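Local coordinates for protein taurocyamine kinase (Schistosoma mansoni, PDB 4WOD) that catalyses the reversible, magnesium-dependent transfer of phosphate from ATP to taurocyamine, giving N-phosphotaurocyamine and ADP, with two phosphagen kinase units in one chain, at residues A[157-162]-A[210-215]; A[489-494]-A[586-591]; A[510-515]-A[615-620]. The protein carries 4 engineered substitutions. One frame throughout, in Å; residues are numbered along the deposited sequence.

Contact 1 of 3, residues A[157-162]-A[210-215]; sequences SGEYEG and NKQKNF
Asn-210 meets the chain across from it with both backbone and side chain: its CA lies 3.8 Å from the CA of Gly-162, an antiparallel non-hydrogen-bonded pair where edge strand 162-166 joins strand 206-210. With CG set between its own backbone N and carbonyl carbon (chi1 68°), the amide turns back over the hairpin loop, and Asn-210 ND2 donates to Glu-159 O at 3.1 Å; the acceptor lies in the amide plane of Asn-210, while the donor is tilted 30° from the Glu-159 carbonyl plane. The same nitrogen gives a second bond, 2.7 Å to Asn-214 OD1, while Asn-210 OD1 receives Asn-214 N on a lone pair, so both ends of the amide are engaged and its rotation is fixed. At Lys-211 the backbone N donates to Glu-161 O, 2.9 Å away and in the carbonyl plane. The Lys-211 chain runs beside that of Glu-161, both pointing the same way, and ends in a weak salt bridge of 3.5 Å from Lys-211 NZ to Glu-161 OE1. Residues 210-213 form a type I turn, and the Gln-212 side chain lies against Glu-159. Farther on, Asn-214 ND2 and Glu-159 OE2 share a water. Phe-215 closes the contact: Tyr-160 CD1 stands over the centre of its ring, 3.8 Å from Phe-215 CG, in a T-shaped stack with planes at 71°. The hydroxyl of Tyr-160 bonds to the carbonyl of Arg-242 on helix 236-251, which also covers Phe-215 through Ala-246. The contact thus grades from a buried aromatic pair, through an asparagine that braces hairpin and neighbouring loop together, to an exposed ion pair that probably adds little beyond surface electrostatics.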
loop_
_atom_site.group_PDB
_atom_site.type_symbol
_atom_site.label_atom_id
_atom_site.label_comp_id
_atom_site.label_asym_id
_atom_site.label_seq_id
_atom_site.Cartn_x
_atom_site.Cartn_y
_atom_site.Cartn_z
ATOM N N SER A 157 37.941 -18.060 -17.505
ATOM C CA SER A 157 38.980 -17.406 -18.305
ATOM C C SER A 157 38.927 -15.885 -18.242
ATOM O O SER A 157 38.187 -15.310 -17.451
ATOM C CB SER A 157 38.902 -17.849 -19.777
ATOM O OG SER A 157 39.348 -19.188 -19.951
ATOM N N GLY A 158 39.736 -15.269 -19.103
ATOM C CA GLY A 158 39.905 -13.832 -19.245
ATOM C C GLY A 158 39.249 -12.869 -18.280
ATOM O O GLY A 158 39.789 -12.589 -17.217
ATOM N N GLU A 159 38.085 -12.356 -18.667
ATOM C CA GLU A 159 37.361 -11.332 -17.901
ATOM C C GLU A 159 37.192 -11.679 -16.426
ATOM O O GLU A 159 37.229 -10.807 -15.556
ATOM C CB GLU A 159 35.980 -11.098 -18.520
ATOM C CG GLU A 159 35.164 -10.023 -17.821
ATOM C CD GLU A 159 33.848 -9.767 -18.511
ATOM O OE1 GLU A 159 33.383 -10.667 -19.241
ATOM O OE2 GLU A 159 33.284 -8.665 -18.330
ATOM N N TYR A 160 37.030 -12.962 -16.147
ATOM C CA TYR A 160 36.710 -13.387 -14.797
ATOM C C TYR A 160 37.942 -13.667 -13.954
ATOM O O TYR A 160 37.816 -14.008 -12.780
ATOM C CB TYR A 160 35.791 -14.606 -14.860
ATOM C CG TYR A 160 34.563 -14.283 -15.677
ATOM C CD1 TYR A 160 33.530 -13.528 -15.142
ATOM C CD2 TYR A 160 34.468 -14.678 -16.995
ATOM C CE1 TYR A 160 32.415 -13.213 -15.893
ATOM C CE2 TYR A 160 33.371 -14.365 -17.754
ATOM C CZ TYR A 160 32.348 -13.629 -17.199
ATOM O OH TYR A 160 31.259 -13.327 -17.972
ATOM N N GLU A 161 39.128 -13.482 -14.529
ATOM C CA GLU A 161 40.354 -13.747 -13.785
ATOM C C GLU A 161 40.424 -12.863 -12.558
ATOM O O GLU A 161 40.121 -11.672 -12.618
ATOM C CB GLU A 161 41.597 -13.542 -14.655
ATOM C CG GLU A 161 42.889 -13.859 -13.919
ATOM C CD GLU A 161 43.789 -14.816 -14.680
ATOM O OE1 GLU A 161 44.703 -14.336 -15.386
ATOM O OE2 GLU A 161 43.586 -16.046 -14.571
ATOM N N GLY A 162 40.813 -13.451 -11.433
ATOM C CA GLY A 162 40.787 -12.728 -10.178
ATOM C C GLY A 162 41.294 -13.548 -9.011
ATOM O O GLY A 162 42.087 -14.463 -9.186
ATOM N N ASN A 210 36.927 -10.605 -9.385
ATOM C CA ASN A 210 37.776 -10.500 -10.565
ATOM C C ASN A 210 38.585 -9.205 -10.516
ATOM O O ASN A 210 38.352 -8.341 -9.664
ATOM C CB ASN A 210 36.962 -10.606 -11.870
ATOM C CG ASN A 210 36.029 -9.408 -12.121
ATOM O OD1 ASN A 210 35.621 -8.687 -11.206
ATOM N ND2 ASN A 210 35.655 -9.233 -13.382
ATOM N N LYS A 211 39.563 -9.102 -11.411
ATOM C CA LYS A 211 40.476 -7.969 -11.396
ATOM C C LYS A 211 39.740 -6.656 -11.612
ATOM O O LYS A 211 40.066 -5.665 -10.970
ATOM C CB LYS A 211 41.572 -8.156 -12.441
ATOM C CG LYS A 211 42.501 -9.313 -12.107
ATOM C CD LYS A 211 43.725 -9.365 -13.016
ATOM C CE LYS A 211 43.496 -10.313 -14.187
ATOM N NZ LYS A 211 44.772 -10.934 -14.645
ATOM N N GLN A 212 38.717 -6.655 -12.472
ATOM C CA GLN A 212 37.965 -5.427 -12.759
ATOM C C GLN A 212 36.985 -5.057 -11.655
ATOM O O GLN A 212 36.335 -4.021 -11.735
ATOM C CB GLN A 212 37.177 -5.546 -14.074
ATOM C CG GLN A 212 37.974 -5.917 -15.304
ATOM C CD GLN A 212 37.958 -7.407 -15.560
ATOM O OE1 GLN A 212 38.509 -8.195 -14.775
ATOM N NE2 GLN A 212 37.313 -7.814 -16.657
ATOM N N LYS A 213 36.850 -5.920 -10.649
ATOM C CA LYS A 213 35.947 -5.676 -9.518
ATOM C C LYS A 213 34.490 -5.414 -9.929
ATOM O O LYS A 213 33.790 -4.625 -9.297
ATOM C CB LYS A 213 36.463 -4.511 -8.672
ATOM C CG LYS A 213 37.907 -4.695 -8.192
ATOM C CD LYS A 213 38.230 -3.839 -6.978
ATOM C CE LYS A 213 39.689 -4.051 -6.554
ATOM N NZ LYS A 213 40.015 -3.468 -5.215
ATOM N N ASN A 214 34.046 -6.079 -10.990
ATOM C CA ASN A 214 32.660 -5.993 -11.438
ATOM C C ASN A 214 31.978 -7.376 -11.442
ATOM O O ASN A 214 30.889 -7.540 -11.999
ATOM C CB ASN A 214 32.591 -5.353 -12.832
ATOM C CG ASN A 214 33.362 -6.141 -13.872
ATOM O OD1 ASN A 214 33.733 -7.292 -13.638
ATOM N ND2 ASN A 214 33.589 -5.533 -15.037
ATOM N N PHE A 215 32.646 -8.352 -10.826
ATOM C CA PHE A 215 32.192 -9.742 -10.738
ATOM C C PHE A 215 32.597 -10.272 -9.380
ATOM O O PHE A 215 33.760 -10.207 -9.002
ATOM C CB PHE A 215 32.793 -10.602 -11.849
ATOM C CG PHE A 215 32.367 -12.057 -11.808
ATOM C CD1 PHE A 215 31.126 -12.444 -12.305
ATOM C CD2 PHE A 215 33.218 -13.037 -11.302
ATOM C CE1 PHE A 215 30.729 -13.784 -12.277
ATOM C CE2 PHE A 215 32.833 -14.377 -11.269
ATOM C CZ PHE A 215 31.587 -14.751 -11.762
HETATM O O HOH W 1 35.163 -6.829 -17.190
#

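Contact 2 of 3, residues A[489-494]-A[586-591]; sequences RSVEGF and DHMRII. Engineered in segment 489-494: Gly-493 (natural residue Asp).
His-587 and Val-491 meet where strand 480-489 leaves the central antiparallel sheet of the second phosphagen kinase catalytic domain, beside the start of strand 588-595. Val-491 N points at the imidazole edge and donates to His-587 ND1 at 2.9 Å, almost perfectly straight (179°) and in the ring plane. The ring reaches this position with CG anti to the carbonyl carbon (chi1 -69°). Phe-494 CB comes in obliquely next to the bonded nitrogen, 3.5 Å from His-587 CE1. Alongside, Arg-489 and Met-588 form an antiparallel hydrogen-bonded pair: Arg-489 N donates to Met-588 O at 3.0 Å, and Met-588 N returns a bond to Arg-489 O. Their side chains share one face of the sheet, where Met-588 CE, swung round by a bend at chi3, lies 3.9 Å from Arg-489 CB and 4.2 Å from Val-491 CG2. The Ile-590 side chain crosses that of Arg-489 at about a right angle, CD1 against Arg-489 CG. Helices 502-517 and 599-614 cover this layer through Leu-508, Ile-512, Ile-610 and Ile-613, while the Arg-489 guanidinium makes a cation-pi contact with Tyr-627.

Farther out, His-587 NE2 bonds to Leu-495 O, so both imidazole nitrogens are engaged and the tautomer is probably the one protonated at NE2. Asp-586 OD1 accepts from Cys-630 N, next to the predicted active-site Cys-631, and Ser-490 OG bonds to Ile-628 O. Arg-589, on the other face and predicted to bind ATP, pairs with Glu-584. One water sits over the centre of the His-587 ring, accepting from His-587 N at 2.9 Å and donating to Ser-490 OG at 2.8 Å.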
loop_
_atom_site.group_PDB
_atom_site.type_symbol
_atom_site.label_atom_id
_atom_site.label_comp_id
_atom_site.label_asym_id
_atom_site.label_seq_id
_atom_site.Cartn_x
_atom_site.Cartn_y
_atom_site.Cartn_z
ATOM N N ARG A 489 -17.538 20.143 6.458
ATOM C CA ARG A 489 -17.152 21.566 6.407
ATOM C C ARG A 489 -15.678 21.717 6.047
ATOM O O ARG A 489 -14.838 20.893 6.419
ATOM C CB ARG A 489 -17.425 22.295 7.742
ATOM C CG ARG A 489 -18.904 22.502 8.113
ATOM C CD ARG A 489 -19.606 23.572 7.213
ATOM N NE ARG A 489 -21.007 23.832 7.582
ATOM C CZ ARG A 489 -22.065 23.156 7.140
ATOM N NH1 ARG A 489 -21.921 22.140 6.303
ATOM N NH2 ARG A 489 -23.286 23.489 7.552
ATOM N N SER A 490 -15.394 22.766 5.276
ATOM C CA SER A 490 -14.056 23.191 4.958
ATOM C C SER A 490 -13.822 24.517 5.649
ATOM O O SER A 490 -14.750 25.311 5.807
ATOM C CB SER A 490 -13.867 23.351 3.437
ATOM O OG SER A 490 -14.134 22.146 2.744
ATOM N N VAL A 491 -12.573 24.751 6.041
ATOM C CA VAL A 491 -12.195 25.973 6.712
ATOM C C VAL A 491 -11.533 26.894 5.693
ATOM O O VAL A 491 -10.581 26.490 4.995
ATOM C CB VAL A 491 -11.234 25.702 7.891
ATOM C CG1 VAL A 491 -10.744 27.028 8.527
ATOM C CG2 VAL A 491 -11.897 24.776 8.939
ATOM N N GLU A 492 -12.029 28.119 5.603
ATOM C CA GLU A 492 -11.438 29.112 4.695
ATOM C C GLU A 492 -9.943 29.304 4.908
ATOM O O GLU A 492 -9.467 29.343 6.040
ATOM C CB GLU A 492 -12.116 30.470 4.850
ATOM C CG GLU A 492 -13.368 30.646 4.007
ATOM C CD GLU A 492 -13.886 32.075 4.055
ATOM O OE1 GLU A 492 -13.122 32.967 4.489
ATOM O OE2 GLU A 492 -15.050 32.304 3.667
ATOM N N GLY A 493 -9.202 29.417 3.812
ATOM C CA GLY A 493 -7.779 29.672 3.904
ATOM C C GLY A 493 -6.866 28.466 3.849
ATOM O O GLY A 493 -5.654 28.628 3.717
ATOM N N PHE A 494 -7.425 27.260 3.957
ATOM C CA PHE A 494 -6.619 26.039 3.933
ATOM C C PHE A 494 -6.808 25.184 2.688
ATOM O O PHE A 494 -7.936 24.952 2.229
ATOM C CB PHE A 494 -6.934 25.177 5.166
ATOM C CG PHE A 494 -6.464 25.789 6.454
ATOM C CD1 PHE A 494 -5.177 25.542 6.930
ATOM C CD2 PHE A 494 -7.276 26.663 7.154
ATOM C CE1 PHE A 494 -4.736 26.129 8.106
ATOM C CE2 PHE A 494 -6.841 27.245 8.321
ATOM C CZ PHE A 494 -5.571 26.981 8.797
ATOM N N ASP A 586 -12.563 15.691 4.458
ATOM C CA ASP A 586 -12.840 17.107 4.587
ATOM C C ASP A 586 -12.162 17.575 5.855
ATOM O O ASP A 586 -11.855 16.740 6.740
ATOM C CB ASP A 586 -14.353 17.375 4.652
ATOM C CG ASP A 586 -15.032 17.253 3.299
ATOM O OD1 ASP A 586 -14.511 17.831 2.319
ATOM O OD2 ASP A 586 -16.089 16.597 3.217
ATOM N N HIS A 587 -11.959 18.893 5.966
ATOM C CA HIS A 587 -11.345 19.452 7.160
ATOM C C HIS A 587 -12.097 18.974 8.397
ATOM O O HIS A 587 -11.489 18.683 9.415
ATOM C CB HIS A 587 -11.321 20.976 7.120
ATOM C CG HIS A 587 -10.390 21.530 6.082
ATOM N ND1 HIS A 587 -10.559 22.775 5.515
ATOM C CD2 HIS A 587 -9.307 20.986 5.483
ATOM C CE1 HIS A 587 -9.612 22.982 4.615
ATOM N NE2 HIS A 587 -8.833 21.915 4.583
ATOM N N MET A 588 -13.414 18.906 8.284
ATOM C CA MET A 588 -14.251 18.355 9.360
ATOM C C MET A 588 -15.435 17.557 8.851
ATOM O O MET A 588 -16.046 17.898 7.835
ATOM C CB MET A 588 -14.783 19.468 10.260
ATOM C CG MET A 588 -13.779 20.156 11.133
ATOM S SD MET A 588 -14.665 21.460 12.063
ATOM C CE MET A 588 -14.992 22.656 10.789
ATOM N N ARG A 589 -15.769 16.494 9.575
ATOM C CA ARG A 589 -17.065 15.855 9.442
ATOM C C ARG A 589 -17.672 16.042 10.828
ATOM O O ARG A 589 -17.082 15.606 11.810
ATOM C CB ARG A 589 -16.953 14.368 9.028
ATOM C CG ARG A 589 -18.306 13.671 8.849
ATOM C CD ARG A 589 -18.252 12.266 8.177
ATOM N NE ARG A 589 -16.950 11.596 8.286
ATOM C CZ ARG A 589 -16.734 10.474 8.975
ATOM N NH1 ARG A 589 -17.723 9.891 9.640
ATOM N NH2 ARG A 589 -15.523 9.934 9.014
ATOM N N ILE A 590 -18.783 16.773 10.908
ATOM C CA ILE A 590 -19.438 17.051 12.188
ATOM C C ILE A 590 -20.695 16.188 12.297
ATOM O O ILE A 590 -21.560 16.240 11.432
ATOM C CB ILE A 590 -19.807 18.543 12.335
ATOM C CG1 ILE A 590 -18.573 19.427 12.110
ATOM C CG2 ILE A 590 -20.444 18.830 13.723
ATOM C CD1 ILE A 590 -18.918 20.909 11.960
ATOM N N ILE A 591 -20.793 15.416 13.377
ATOM C CA ILE A 591 -21.753 14.312 13.455
ATOM C C ILE A 591 -22.593 14.363 14.716
ATOM O O ILE A 591 -22.060 14.546 15.794
ATOM C CB ILE A 591 -21.018 12.938 13.438
ATOM C CG1 ILE A 591 -20.159 12.783 12.179
ATOM C CG2 ILE A 591 -21.994 11.766 13.555
ATOM C CD1 ILE A 591 -18.885 11.993 12.448
HETATM O O HOH W 2 -12.239 20.193 3.345
#

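Contact 3 of 3, residues A[510-515]-A[615-620]; sequences QVISGA and KSMKFA
Helix 502-517 presents one side of its residues 510-515 to the irregular chain 615-620, with the backbones nearest at Ala-515 and Ser-616, CA to CA 6.0 Å, and wider at Val-511 and Met-617, 7.7 Å. Met-617 carries most of the meeting. Its CG sits between the backbone N and the carbonyl carbon (chi1 66°), the chain then runs on extended to SD, and a turn at chi3 (77°) lays the methyl against the helix. There Met-617 CE rests 3.6 Å from Ala-515 CB and 3.9 Å from Val-511 CG1, touching residues one helical turn apart. Met-617 CE also lies 4.1 Å from Ile-512 CA, so the methyl is in contact with the helix backbone as well as with its side chains. Ile-512 heads away from the loop, yet its CG1 still passes 4.2 Å from Met-617 SD. Val-511 meets the methionine with the CG1 branch, the one anti to its backbone N, and the two side chains cross at a slant. Nearer the surface, Ser-616 puts its CB 3.7 Å from Ala-515 CB, with Ser-616 OG also beside Ala-515 CB. Met-617 is also covered by Val-491 and by Met-588 of strand 588-595, which Ile-512 touches too. The loop that follows helix 599-614 is thereby packed on helix 502-517 as part of the layer against the central sheet. Cohesion here is essentially van der Waals and hydrophobic: a flexible thioether fits itself to the small alanine and the branched valine, and the contact carries little directional demand.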
loop_
_atom_site.group_PDB
_atom_site.type_symbol
_atom_site.label_atom_id
_atom_site.label_comp_id
_atom_site.label_asym_id
_atom_site.label_seq_id
_atom_site.Cartn_x
_atom_site.Cartn_y
_atom_site.Cartn_z
ATOM N N GLN A 510 -4.694 23.023 15.063
ATOM C CA GLN A 510 -4.683 24.016 16.143
ATOM C C GLN A 510 -5.935 24.892 16.128
ATOM O O GLN A 510 -6.528 25.164 17.189
ATOM C CB GLN A 510 -3.423 24.897 16.058
ATOM C CG GLN A 510 -2.138 24.139 16.357
ATOM C CD GLN A 510 -0.879 24.922 15.994
ATOM O OE1 GLN A 510 -0.948 26.002 15.403
ATOM N NE2 GLN A 510 0.281 24.371 16.347
ATOM N N VAL A 511 -6.335 25.338 14.934
ATOM C CA VAL A 511 -7.576 26.107 14.767
ATOM C C VAL A 511 -8.782 25.309 15.246
ATOM O O VAL A 511 -9.551 25.773 16.098
ATOM C CB VAL A 511 -7.811 26.527 13.276
ATOM C CG1 VAL A 511 -9.264 26.997 13.033
ATOM C CG2 VAL A 511 -6.811 27.593 12.836
ATOM N N ILE A 512 -8.941 24.104 14.703
ATOM C CA ILE A 512 -10.135 23.293 14.955
ATOM C C ILE A 512 -10.177 22.750 16.392
ATOM O O ILE A 512 -11.231 22.825 17.048
ATOM C CB ILE A 512 -10.226 22.097 13.952
ATOM C CG1 ILE A 512 -10.549 22.607 12.543
ATOM C CG2 ILE A 512 -11.273 21.110 14.392
ATOM C CD1 ILE A 512 -10.539 21.513 11.489
ATOM N N SER A 513 -9.058 22.214 16.888
ATOM C CA SER A 513 -9.069 21.599 18.233
ATOM C C SER A 513 -9.280 22.674 19.303
ATOM O O SER A 513 -9.983 22.446 20.291
ATOM C CB SER A 513 -7.793 20.809 18.522
ATOM O OG SER A 513 -6.653 21.651 18.582
ATOM N N GLY A 514 -8.698 23.845 19.083
ATOM C CA GLY A 514 -8.961 24.994 19.932
ATOM C C GLY A 514 -10.446 25.279 20.087
ATOM O O GLY A 514 -10.925 25.486 21.198
ATOM N N ALA A 515 -11.184 25.288 18.980
ATOM C CA ALA A 515 -12.639 25.468 19.039
ATOM C C ALA A 515 -13.316 24.296 19.756
ATOM O O ALA A 515 -14.187 24.497 20.601
ATOM C CB ALA A 515 -13.228 25.636 17.628
ATOM N N LYS A 615 -18.271 29.858 15.299
ATOM C CA LYS A 615 -17.777 31.045 15.994
ATOM C C LYS A 615 -16.270 31.265 15.832
ATOM O O LYS A 615 -15.822 32.412 15.821
ATOM C CB LYS A 615 -18.118 30.972 17.489
ATOM C CG LYS A 615 -19.608 30.887 17.773
ATOM C CD LYS A 615 -20.297 32.147 17.321
ATOM C CE LYS A 615 -21.530 32.415 18.155
ATOM N NZ LYS A 615 -22.745 31.897 17.493
ATOM N N SER A 616 -15.490 30.192 15.678
ATOM C CA SER A 616 -14.025 30.317 15.729
ATOM C C SER A 616 -13.343 30.276 14.357
ATOM O O SER A 616 -12.113 30.408 14.258
ATOM C CB SER A 616 -13.423 29.215 16.607
ATOM O OG SER A 616 -13.867 29.328 17.960
ATOM N N MET A 617 -14.126 30.085 13.306
ATOM C CA MET A 617 -13.549 29.988 11.970
ATOM C C MET A 617 -14.609 30.197 10.892
ATOM O O MET A 617 -15.792 29.955 11.123
ATOM C CB MET A 617 -12.880 28.620 11.800
ATOM C CG MET A 617 -13.883 27.475 11.838
ATOM S SD MET A 617 -13.168 25.881 12.240
ATOM C CE MET A 617 -12.958 26.067 14.026
ATOM N N LYS A 618 -14.174 30.631 9.709
ATOM C CA LYS A 618 -15.062 30.820 8.574
ATOM C C LYS A 618 -15.127 29.529 7.749
ATOM O O LYS A 618 -14.083 28.998 7.372
ATOM C CB LYS A 618 -14.572 31.991 7.699
ATOM C CG LYS A 618 -14.369 33.305 8.456
ATOM C CD LYS A 618 -14.226 34.498 7.511
ATOM C CE LYS A 618 -14.297 35.820 8.282
ATOM N NZ LYS A 618 -14.103 36.997 7.389
ATOM N N PHE A 619 -16.336 29.014 7.496
ATOM C CA PHE A 619 -16.506 27.831 6.650
ATOM C C PHE A 619 -16.448 28.228 5.180
ATOM O O PHE A 619 -17.092 29.184 4.783
ATOM C CB PHE A 619 -17.838 27.129 6.920
ATOM C CG PHE A 619 -17.964 26.583 8.310
ATOM C CD1 PHE A 619 -16.855 26.076 8.971
ATOM C CD2 PHE A 619 -19.178 26.627 8.970
ATOM C CE1 PHE A 619 -16.970 25.593 10.269
ATOM C CE2 PHE A 619 -19.296 26.125 10.272
ATOM C CZ PHE A 619 -18.194 25.618 10.910
ATOM N N ALA A 620 -15.688 27.501 4.370
ATOM C CA ALA A 620 -15.682 27.777 2.929
ATOM C C ALA A 620 -17.110 27.651 2.324
ATOM O O ALA A 620 -17.761 26.615 2.446
ATOM C CB ALA A 620 -14.698 26.827 2.218
#

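From the N terminus, contact 1 comes first, closing a loop of 47 residues within the first kinase unit and tying the approach to edge strand 162-166 to the 210-215 hairpin. It is complete long before the others begin, its centre 64 Å from that of contact 2 and 68 Å from that of contact 3. Contacts 2 and 3, in the second unit, close over 91 and 99 residues and cross, their segments alternating along the chain; their centres are 9 Å apart. Ser-490 and Glu-492 probably bond through the backbone to Ala-620 and Lys-618, pinning the chain after strand 480-489 to 615-620, while Met-588 packs on Ile-512 and brings in helix 502-517.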